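Beta-glucuronidase (uncultured Clostridium sp., PDB 6U7J) hydrolyses beta-glucuronides as a gut-microbial glycoside hydrolase of family 2, probably reactivating estrogens from their glucuronide conjugates. Local coordinates at residues Gly144-Glu158 with Met170-Ser182. Residues are numbered along the deposited sequence; the frame is centred on the assembly and turned at random.
Sequences GNILEWDCLPVGHIE and MEQKFDFDFFNYS
Lys173 and His156 form a hydrogen-bonded pair of a short antiparallel ribbon, with Lys173 N to His156 O at 2.7 Å and the return bond from His156 N to Lys173 O. Glu158 and Glu171 repeat the pattern, and strands 156-158 and 171-173 run at 142° to each other. Followed outward, Lys173 first sets CB over one face of the His156 imidazole, a CH-pi contact 3.8 Å from the ring centroid and 19° off its normal. Lys173 CG then lies 3.6 Å from Glu158 OE2, and CD passes the same carboxylate. Bends from chi2 onward bring Lys173 NZ to Glu158 OE1 at 3.2 Å, from above the carboxylate plane, and into a weak bridge with Glu171 OE1. Glu158 OE2 also accepts from His156 NE2, so imidazole and ammonium hold different oxygens of one carboxylate.

On the face shared with Ile157, the Gln172 amide reaches the Leu147 backbone twice: Gln172 OE1 takes Leu147 N at 2.9 Å, while NE2 gives to Leu147 O, nearly straight at 170°. NE2 also donates to Lys173 O, and both NE2 bonds lie close to the amide plane, which fixes its rotation. Leu147 CD1 meets the Phe176 edge at CE2 (3.7 Å).

The ribbon belongs to the sugar-binding domain, where Gly144 ends strand 135-144; Leu152 packs on helix 386-403 of the TIM barrel, linking the two domains, and Glu171 OE2 bridges to Arg482 of the second subunit.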
ATOM      1  N   GLY B 144     -21.254  -0.044  30.072  1.00 24.55           N
ATOM      2  CA  GLY B 144     -20.670   1.283  30.235  1.00 26.39           C
ATOM      3  C   GLY B 144     -19.167   1.248  30.039  1.00 24.65           C
ATOM      4  O   GLY B 144     -18.500   0.309  30.484  1.00 28.19           O
ATOM      5  N   ASN B 145     -18.631   2.286  29.392  1.00 26.49           N
ATOM      6  CA  ASN B 145     -17.218   2.288  29.009  1.00 30.56           C
ATOM      7  C   ASN B 145     -16.378   3.348  29.717  1.00 29.70           C
ATOM      8  O   ASN B 145     -15.222   3.573  29.328  1.00 32.94           O
ATOM      9  CB  ASN B 145     -17.078   2.449  27.494  1.00 28.96           C
ATOM     10  CG  ASN B 145     -17.552   3.797  26.996  1.00 29.61           C
ATOM     11  OD1 ASN B 145     -17.683   4.759  27.755  1.00 31.24           O
ATOM     12  ND2 ASN B 145     -17.817   3.873  25.697  1.00 31.60           N
ATOM     13  N   ILE B 146     -16.918   4.009  30.719  1.00 24.98           N
ATOM     14  CA  ILE B 146     -16.209   5.098  31.377  1.00 28.01           C
ATOM     15  C   ILE B 146     -15.164   4.536  32.332  1.00 32.73           C
ATOM     16  O   ILE B 146     -15.418   3.579  33.073  1.00 34.21           O
ATOM     17  CB  ILE B 146     -17.214   6.013  32.090  1.00 29.58           C
ATOM     18  CG1 ILE B 146     -18.017   6.761  31.028  1.00 33.14           C
ATOM     19  CG2 ILE B 146     -16.503   6.982  33.030  1.00 31.46           C
ATOM     20  CD1 ILE B 146     -19.164   7.520  31.564  1.00 35.38           C
ATOM     21  N   LEU B 147     -13.967   5.110  32.303  1.00 37.09           N
ATOM     22  CA  LEU B 147     -12.895   4.691  33.193  1.00 34.71           C
ATOM     23  C   LEU B 147     -12.543   5.851  34.107  1.00 37.74           C
ATOM     24  O   LEU B 147     -12.425   6.994  33.651  1.00 33.17           O
ATOM     25  CB  LEU B 147     -11.658   4.235  32.420  1.00 34.21           C
ATOM     26  CG  LEU B 147     -11.800   2.953  31.600  1.00 33.03           C
ATOM     27  CD1 LEU B 147     -10.543   2.757  30.751  1.00 32.59           C
ATOM     28  CD2 LEU B 147     -12.082   1.718  32.499  1.00 30.40           C
ATOM     29  N   GLU B 148     -12.404   5.555  35.392  1.00 36.55           N
ATOM     30  CA  GLU B 148     -12.047   6.531  36.410  1.00 38.90           C
ATOM     31  C   GLU B 148     -10.761   6.089  37.097  1.00 36.92           C
ATOM     32  O   GLU B 148     -10.178   5.057  36.760  1.00 36.33           O
ATOM     33  CB  GLU B 148     -13.179   6.704  37.431  1.00 41.09           C
ATOM     34  CG  GLU B 148     -14.438   7.316  36.859  1.00 44.41           C
ATOM     35  CD  GLU B 148     -14.368   8.825  36.742  1.00 49.78           C
ATOM     36  OE1 GLU B 148     -13.250   9.380  36.595  1.00 52.35           O
ATOM     37  OE2 GLU B 148     -15.444   9.465  36.804  1.00 60.27           O
ATOM     38  N   TRP B 149     -10.328   6.889  38.079  1.00 38.10           N
ATOM     39  CA  TRP B 149      -9.061   6.646  38.759  1.00 37.95           C
ATOM     40  C   TRP B 149      -9.063   5.369  39.580  1.00 34.90           C
ATOM     41  O   TRP B 149      -7.984   4.893  39.938  1.00 35.77           O
ATOM     42  CB  TRP B 149      -8.709   7.824  39.660  1.00 38.39           C
ATOM     43  CG  TRP B 149      -8.315   9.052  38.892  1.00 40.60           C
ATOM     44  CD1 TRP B 149      -9.018  10.215  38.784  1.00 39.45           C
ATOM     45  CD2 TRP B 149      -7.119   9.231  38.123  1.00 37.85           C
ATOM     46  NE1 TRP B 149      -8.333  11.109  37.998  1.00 42.11           N
ATOM     47  CE2 TRP B 149      -7.165  10.530  37.578  1.00 40.68           C
ATOM     48  CE3 TRP B 149      -6.013   8.421  37.850  1.00 41.67           C
ATOM     49  CZ2 TRP B 149      -6.146  11.040  36.768  1.00 41.76           C
ATOM     50  CZ3 TRP B 149      -5.001   8.926  37.045  1.00 45.90           C
ATOM     51  CH2 TRP B 149      -5.077  10.228  36.515  1.00 46.67           C
ATOM     52  N   ASP B 150     -10.235   4.801  39.882  1.00 31.74           N
ATOM     53  CA  ASP B 150     -10.320   3.542  40.617  1.00 33.57           C
ATOM     54  C   ASP B 150     -10.844   2.406  39.754  1.00 36.56           C
ATOM     55  O   ASP B 150     -11.291   1.381  40.281  1.00 37.32           O
ATOM     56  CB  ASP B 150     -11.165   3.687  41.884  1.00 38.24           C
ATOM     57  CG  ASP B 150     -12.603   4.099  41.597  1.00 45.02           C
ATOM     58  OD1 ASP B 150     -12.921   4.444  40.442  1.00 44.27           O
ATOM     59  OD2 ASP B 150     -13.421   4.087  42.543  1.00 54.87           O
ATOM     60  N   CYS B 151     -10.795   2.567  38.435  1.00 38.73           N
ATOM     61  CA  CYS B 151     -11.018   1.477  37.501  1.00 33.26           C
ATOM     62  C   CYS B 151      -9.668   0.928  37.065  1.00 33.60           C
ATOM     63  O   CYS B 151      -8.627   1.558  37.256  1.00 32.89           O
ATOM     64  CB  CYS B 151     -11.810   1.958  36.281  1.00 36.33           C
ATOM     65  SG  CYS B 151     -13.433   2.657  36.693  1.00 34.30           S
ATOM     66  N   LEU B 152      -9.706  -0.244  36.445  1.00 33.76           N
ATOM     67  CA  LEU B 152      -8.536  -0.847  35.816  1.00 35.58           C
ATOM     68  C   LEU B 152      -8.952  -1.321  34.428  1.00 33.75           C
ATOM     69  O   LEU B 152      -9.791  -2.236  34.314  1.00 30.19           O
ATOM     70  CB  LEU B 152      -7.984  -2.004  36.647  1.00 31.50           C
ATOM     71  CG  LEU B 152      -7.533  -1.713  38.078  1.00 33.01           C
ATOM     72  CD1 LEU B 152      -6.991  -2.989  38.665  1.00 34.36           C
ATOM     73  CD2 LEU B 152      -6.460  -0.624  38.138  1.00 32.97           C
ATOM     74  N   PRO B 153      -8.403  -0.756  33.345  1.00 36.26           N
ATOM     75  CA  PRO B 153      -7.396   0.303  33.281  1.00 30.89           C
ATOM     76  C   PRO B 153      -7.850   1.624  33.879  1.00 32.96           C
ATOM     77  O   PRO B 153      -9.033   1.890  34.016  1.00 33.04           O
ATOM     78  CB  PRO B 153      -7.152   0.465  31.768  1.00 32.09           C
ATOM     79  CG  PRO B 153      -7.577  -0.829  31.168  1.00 33.36           C
ATOM     80  CD  PRO B 153      -8.751  -1.269  32.008  1.00 31.84           C
ATOM     81  N   VAL B 154      -6.883   2.450  34.208  1.00 36.10           N
ATOM     82  CA  VAL B 154      -7.129   3.731  34.855  1.00 36.42           C
ATOM     83  C   VAL B 154      -7.482   4.768  33.792  1.00 39.41           C
ATOM     84  O   VAL B 154      -6.885   4.793  32.708  1.00 37.64           O
ATOM     85  CB  VAL B 154      -5.877   4.122  35.669  1.00 37.74           C
ATOM     86  CG1 VAL B 154      -5.783   5.603  35.893  1.00 41.59           C
ATOM     87  CG2 VAL B 154      -5.851   3.355  37.007  1.00 37.59           C
ATOM     88  N   GLY B 155      -8.461   5.625  34.087  1.00 37.40           N
ATOM     89  CA  GLY B 155      -8.740   6.772  33.228  1.00 37.50           C
ATOM     90  C   GLY B 155      -9.369   7.910  34.008  1.00 36.35           C
ATOM     91  O   GLY B 155      -9.405   7.852  35.235  1.00 35.01           O
ATOM     92  N   HIS B 156      -9.835   8.964  33.339  1.00 41.05           N
ATOM     93  CA  HIS B 156     -10.672   9.950  34.016  1.00 41.58           C
ATOM     94  C   HIS B 156     -11.446  10.747  32.977  1.00 41.11           C
ATOM     95  O   HIS B 156     -11.076  10.788  31.800  1.00 35.36           O
ATOM     96  CB  HIS B 156      -9.848  10.878  34.927  1.00 41.05           C
ATOM     97  CG  HIS B 156      -8.902  11.773  34.191  1.00 39.28           C
ATOM     98  ND1 HIS B 156      -7.643  11.369  33.801  1.00 45.13           N
ATOM     99  CD2 HIS B 156      -9.024  13.063  33.794  1.00 43.48           C
ATOM    100  CE1 HIS B 156      -7.036  12.365  33.177  1.00 44.80           C
ATOM    101  NE2 HIS B 156      -7.851  13.405  33.162  1.00 47.53           N
ATOM    102  N   ILE B 157     -12.527  11.395  33.443  1.00 40.15           N
ATOM    103  CA  ILE B 157     -13.433  12.186  32.612  1.00 41.92           C
ATOM    104  C   ILE B 157     -13.107  13.667  32.755  1.00 43.96           C
ATOM    105  O   ILE B 157     -12.758  14.135  33.847  1.00 41.58           O
ATOM    106  CB  ILE B 157     -14.903  11.914  32.998  1.00 44.39           C
ATOM    107  CG1 ILE B 157     -15.303  10.489  32.630  1.00 36.76           C
ATOM    108  CG2 ILE B 157     -15.843  12.916  32.330  1.00 46.05           C
ATOM    109  CD1 ILE B 157     -15.429  10.266  31.150  1.00 38.71           C
ATOM    110  N   GLU B 158     -13.236  14.412  31.649  1.00 42.37           N
ATOM    111  CA  GLU B 158     -13.091  15.865  31.620  1.00 47.31           C
ATOM    112  C   GLU B 158     -14.233  16.506  30.834  1.00 48.65           C
ATOM    113  O   GLU B 158     -14.870  15.874  29.985  1.00 49.37           O
ATOM    114  CB  GLU B 158     -11.760  16.289  30.998  1.00 46.97           C
ATOM    115  CG  GLU B 158     -10.550  15.944  31.834  1.00 50.32           C
ATOM    116  CD  GLU B 158      -9.281  16.380  31.155  1.00 52.81           C
ATOM    117  OE1 GLU B 158      -9.392  17.189  30.207  1.00 63.97           O
ATOM    118  OE2 GLU B 158      -8.185  15.916  31.544  1.00 56.49           O
ATOM    119  N   MET B 170     -18.431  15.772  27.746  1.00 47.72           N
ATOM    120  CA  MET B 170     -17.787  14.637  28.415  1.00 49.94           C
ATOM    121  C   MET B 170     -16.735  14.000  27.535  1.00 49.56           C
ATOM    122  O   MET B 170     -17.051  13.463  26.474  1.00 51.21           O
ATOM    123  CB  MET B 170     -18.803  13.566  28.806  1.00 50.09           C
ATOM    124  CG  MET B 170     -19.078  13.507  30.283  1.00 51.70           C
ATOM    125  SD  MET B 170     -19.907  11.991  30.796  1.00 55.35           S
ATOM    126  CE  MET B 170     -18.486  10.975  31.079  1.00 55.80           C
ATOM    127  N   GLU B 171     -15.485  14.046  27.977  1.00 44.91           N
ATOM    128  CA  GLU B 171     -14.381  13.477  27.222  1.00 48.89           C
ATOM    129  C   GLU B 171     -13.632  12.472  28.085  1.00 40.34           C
ATOM    130  O   GLU B 171     -13.185  12.807  29.187  1.00 40.30           O
ATOM    131  CB  GLU B 171     -13.430  14.569  26.732  1.00 45.33           C
ATOM    132  CG  GLU B 171     -13.924  15.300  25.508  1.00 53.87           C
ATOM    133  CD  GLU B 171     -12.808  16.048  24.800  1.00 64.75           C
ATOM    134  OE1 GLU B 171     -11.710  16.179  25.390  1.00 62.92           O
ATOM    135  OE2 GLU B 171     -13.026  16.497  23.650  1.00 71.84           O
ATOM    136  N   GLN B 172     -13.474  11.257  27.568  1.00 36.79           N
ATOM    137  CA  GLN B 172     -12.712  10.221  28.252  1.00 36.12           C
ATOM    138  C   GLN B 172     -11.223  10.470  28.053  1.00 37.55           C
ATOM    139  O   GLN B 172     -10.756  10.574  26.912  1.00 37.52           O
ATOM    140  CB  GLN B 172     -13.097   8.844  27.720  1.00 33.57           C
ATOM    141  CG  GLN B 172     -12.290   7.716  28.306  1.00 28.33           C
ATOM    142  CD  GLN B 172     -12.650   7.443  29.758  1.00 37.39           C
ATOM    143  OE1 GLN B 172     -13.723   6.900  30.062  1.00 30.40           O
ATOM    144  NE2 GLN B 172     -11.748   7.816  30.667  1.00 32.35           N
ATOM    145  N   LYS B 173     -10.476  10.563  29.151  1.00 36.91           N
ATOM    146  CA  LYS B 173      -9.024  10.648  29.104  1.00 40.54           C
ATOM    147  C   LYS B 173      -8.406   9.367  29.656  1.00 36.58           C
ATOM    148  O   LYS B 173      -8.958   8.740  30.560  1.00 33.78           O
ATOM    149  CB  LYS B 173      -8.518  11.864  29.893  1.00 39.53           C
ATOM    150  CG  LYS B 173      -9.024  13.206  29.357  1.00 43.92           C
ATOM    151  CD  LYS B 173      -8.138  13.727  28.252  1.00 44.99           C
ATOM    152  CE  LYS B 173      -8.960  14.371  27.158  1.00 57.86           C
ATOM    153  NZ  LYS B 173      -9.088  15.856  27.318  1.00 61.61           N
ATOM    154  N   PHE B 174      -7.266   8.967  29.086  1.00 32.12           N
ATOM    155  CA  PHE B 174      -6.465   7.870  29.614  1.00 33.59           C
ATOM    156  C   PHE B 174      -5.095   7.923  28.953  1.00 40.66           C
ATOM    157  O   PHE B 174      -4.898   8.602  27.942  1.00 37.89           O
ATOM    158  CB  PHE B 174      -7.125   6.490  29.412  1.00 38.29           C
ATOM    159  CG  PHE B 174      -7.633   6.231  28.009  1.00 37.01           C
ATOM    160  CD1 PHE B 174      -8.990   6.319  27.722  1.00 35.34           C
ATOM    161  CD2 PHE B 174      -6.760   5.865  26.990  1.00 37.78           C
ATOM    162  CE1 PHE B 174      -9.467   6.085  26.442  1.00 34.55           C
ATOM    163  CE2 PHE B 174      -7.227   5.621  25.706  1.00 32.18           C
ATOM    164  CZ  PHE B 174      -8.580   5.734  25.424  1.00 32.43           C
ATOM    165  N   ASP B 175      -4.143   7.193  29.542  1.00 37.60           N
ATOM    166  CA  ASP B 175      -2.756   7.177  29.092  1.00 42.90           C
ATOM    167  C   ASP B 175      -2.276   5.780  28.715  1.00 42.31           C
ATOM    168  O   ASP B 175      -1.081   5.495  28.771  1.00 52.44           O
ATOM    169  CB  ASP B 175      -1.841   7.780  30.154  1.00 47.40           C
ATOM    170  CG  ASP B 175      -2.042   9.275  30.301  1.00 55.32           C
ATOM    171  OD1 ASP B 175      -2.802   9.679  31.205  1.00 57.46           O
ATOM    172  OD2 ASP B 175      -1.461  10.043  29.500  1.00 61.46           O
ATOM    173  N   PHE B 176      -3.180   4.889  28.341  1.00 38.32           N
ATOM    174  CA  PHE B 176      -2.765   3.656  27.698  1.00 33.18           C
ATOM    175  C   PHE B 176      -2.967   3.770  26.185  1.00 35.20           C
ATOM    176  O   PHE B 176      -3.749   4.588  25.691  1.00 33.73           O
ATOM    177  CB  PHE B 176      -3.519   2.443  28.264  1.00 32.89           C
ATOM    178  CG  PHE B 176      -5.027   2.573  28.232  1.00 35.69           C
ATOM    179  CD1 PHE B 176      -5.742   2.272  27.084  1.00 29.05           C
ATOM    180  CD2 PHE B 176      -5.727   2.967  29.368  1.00 35.65           C
ATOM    181  CE1 PHE B 176      -7.128   2.393  27.058  1.00 36.18           C
ATOM    182  CE2 PHE B 176      -7.119   3.082  29.348  1.00 33.12           C
ATOM    183  CZ  PHE B 176      -7.817   2.792  28.204  1.00 33.12           C
ATOM    184  N   ASP B 177      -2.218   2.944  25.459  1.00 35.96           N
ATOM    185  CA  ASP B 177      -2.216   2.976  23.999  1.00 37.30           C
ATOM    186  C   ASP B 177      -3.589   2.630  23.434  1.00 36.66           C
ATOM    187  O   ASP B 177      -4.256   3.457  22.788  1.00 36.42           O
ATOM    188  CB  ASP B 177      -1.170   1.978  23.483  1.00 32.64           C
ATOM    189  CG  ASP B 177      -0.423   2.497  22.265  1.00 46.59           C
ATOM    190  OD1 ASP B 177       0.474   1.788  21.742  1.00 43.16           O
ATOM    191  OD2 ASP B 177      -0.760   3.621  21.816  1.00 44.53           O
ATOM    192  N   PHE B 178      -4.048   1.419  23.738  1.00 33.81           N
ATOM    193  CA  PHE B 178      -5.000   0.694  22.919  1.00 28.16           C
ATOM    194  C   PHE B 178      -6.381   1.331  22.977  1.00 29.53           C
ATOM    195  O   PHE B 178      -6.745   1.988  23.957  1.00 29.88           O
ATOM    196  CB  PHE B 178      -5.050  -0.773  23.366  1.00 25.25           C
ATOM    197  CG  PHE B 178      -5.277  -0.969  24.862  1.00 34.92           C
ATOM    198  CD1 PHE B 178      -4.206  -0.940  25.762  1.00 32.51           C
ATOM    199  CD2 PHE B 178      -6.563  -1.233  25.363  1.00 31.99           C
ATOM    200  CE1 PHE B 178      -4.408  -1.146  27.124  1.00 32.67           C
ATOM    201  CE2 PHE B 178      -6.782  -1.444  26.726  1.00 28.75           C
ATOM    202  CZ  PHE B 178      -5.706  -1.406  27.614  1.00 34.04           C
ATOM    203  N   PHE B 179      -7.143   1.138  21.896  1.00 25.57           N
ATOM    204  CA  PHE B 179      -8.464   1.744  21.767  1.00 26.46           C
ATOM    205  C   PHE B 179      -9.406   1.232  22.861  1.00 27.13           C
ATOM    206  O   PHE B 179      -9.430   0.039  23.176  1.00 24.81           O
ATOM    207  CB  PHE B 179      -9.037   1.443  20.376  1.00 26.87           C
ATOM    208  CG  PHE B 179     -10.256   2.245  20.038  1.00 26.06           C
ATOM    209  CD1 PHE B 179     -11.529   1.759  20.339  1.00 26.71           C
ATOM    210  CD2 PHE B 179     -10.137   3.487  19.458  1.00 27.98           C
ATOM    211  CE1 PHE B 179     -12.662   2.500  20.051  1.00 25.15           C
ATOM    212  CE2 PHE B 179     -11.281   4.251  19.157  1.00 30.92           C
ATOM    213  CZ  PHE B 179     -12.542   3.755  19.464  1.00 26.31           C
ATOM    214  N   ASN B 180     -10.193   2.138  23.448  1.00 29.46           N
ATOM    215  CA  ASN B 180     -11.087   1.762  24.548  1.00 28.00           C
ATOM    216  C   ASN B 180     -12.372   1.126  24.010  1.00 26.77           C
ATOM    217  O   ASN B 180     -13.474   1.653  24.167  1.00 29.84           O
ATOM    218  CB  ASN B 180     -11.390   2.964  25.437  1.00 30.59           C
ATOM    219  CG  ASN B 180     -11.996   2.558  26.796  1.00 31.20           C
ATOM    220  OD1 ASN B 180     -11.663   1.503  27.350  1.00 33.02           O
ATOM    221  ND2 ASN B 180     -12.886   3.392  27.323  1.00 29.47           N
ATOM    222  N   TYR B 181     -12.201  -0.033  23.357  1.00 24.23           N
ATOM    223  CA  TYR B 181     -13.327  -0.791  22.821  1.00 26.31           C
ATOM    224  C   TYR B 181     -14.279  -1.200  23.937  1.00 28.74           C
ATOM    225  O   TYR B 181     -13.852  -1.551  25.041  1.00 27.67           O
ATOM    226  CB  TYR B 181     -12.856  -2.064  22.124  1.00 25.28           C
ATOM    227  CG  TYR B 181     -12.277  -1.895  20.732  1.00 26.33           C
ATOM    228  CD1 TYR B 181     -13.078  -1.514  19.659  1.00 23.56           C
ATOM    229  CD2 TYR B 181     -10.933  -2.159  20.491  1.00 25.04           C
ATOM    230  CE1 TYR B 181     -12.562  -1.373  18.405  1.00 25.27           C
ATOM    231  CE2 TYR B 181     -10.390  -2.019  19.211  1.00 26.84           C
ATOM    232  CZ  TYR B 181     -11.215  -1.627  18.180  1.00 24.73           C
ATOM    233  OH  TYR B 181     -10.704  -1.503  16.926  1.00 27.53           O
ATOM    234  N   SER B 182     -15.567  -1.220  23.620  1.00 25.25           N
ATOM    235  CA  SER B 182     -16.593  -1.559  24.587  1.00 28.64           C
ATOM    236  C   SER B 182     -17.591  -2.505  23.941  1.00 30.27           C
ATOM    237  O   SER B 182     -17.757  -2.521  22.718  1.00 27.97           O
ATOM    238  CB  SER B 182     -17.289  -0.294  25.097  1.00 30.06           C
ATOM    239  OG  SER B 182     -18.227  -0.594  26.110  1.00 30.61           O
TER
HETATM  240  O   HOH W   1     -15.987   2.452  23.705  1.00 28.14           O
HETATM  241  O   HOH W   2     -15.573   6.517  27.962  1.00 30.56           O
HETATM  242  O   HOH W   3      -4.837   6.264  32.130  1.00 38.25           O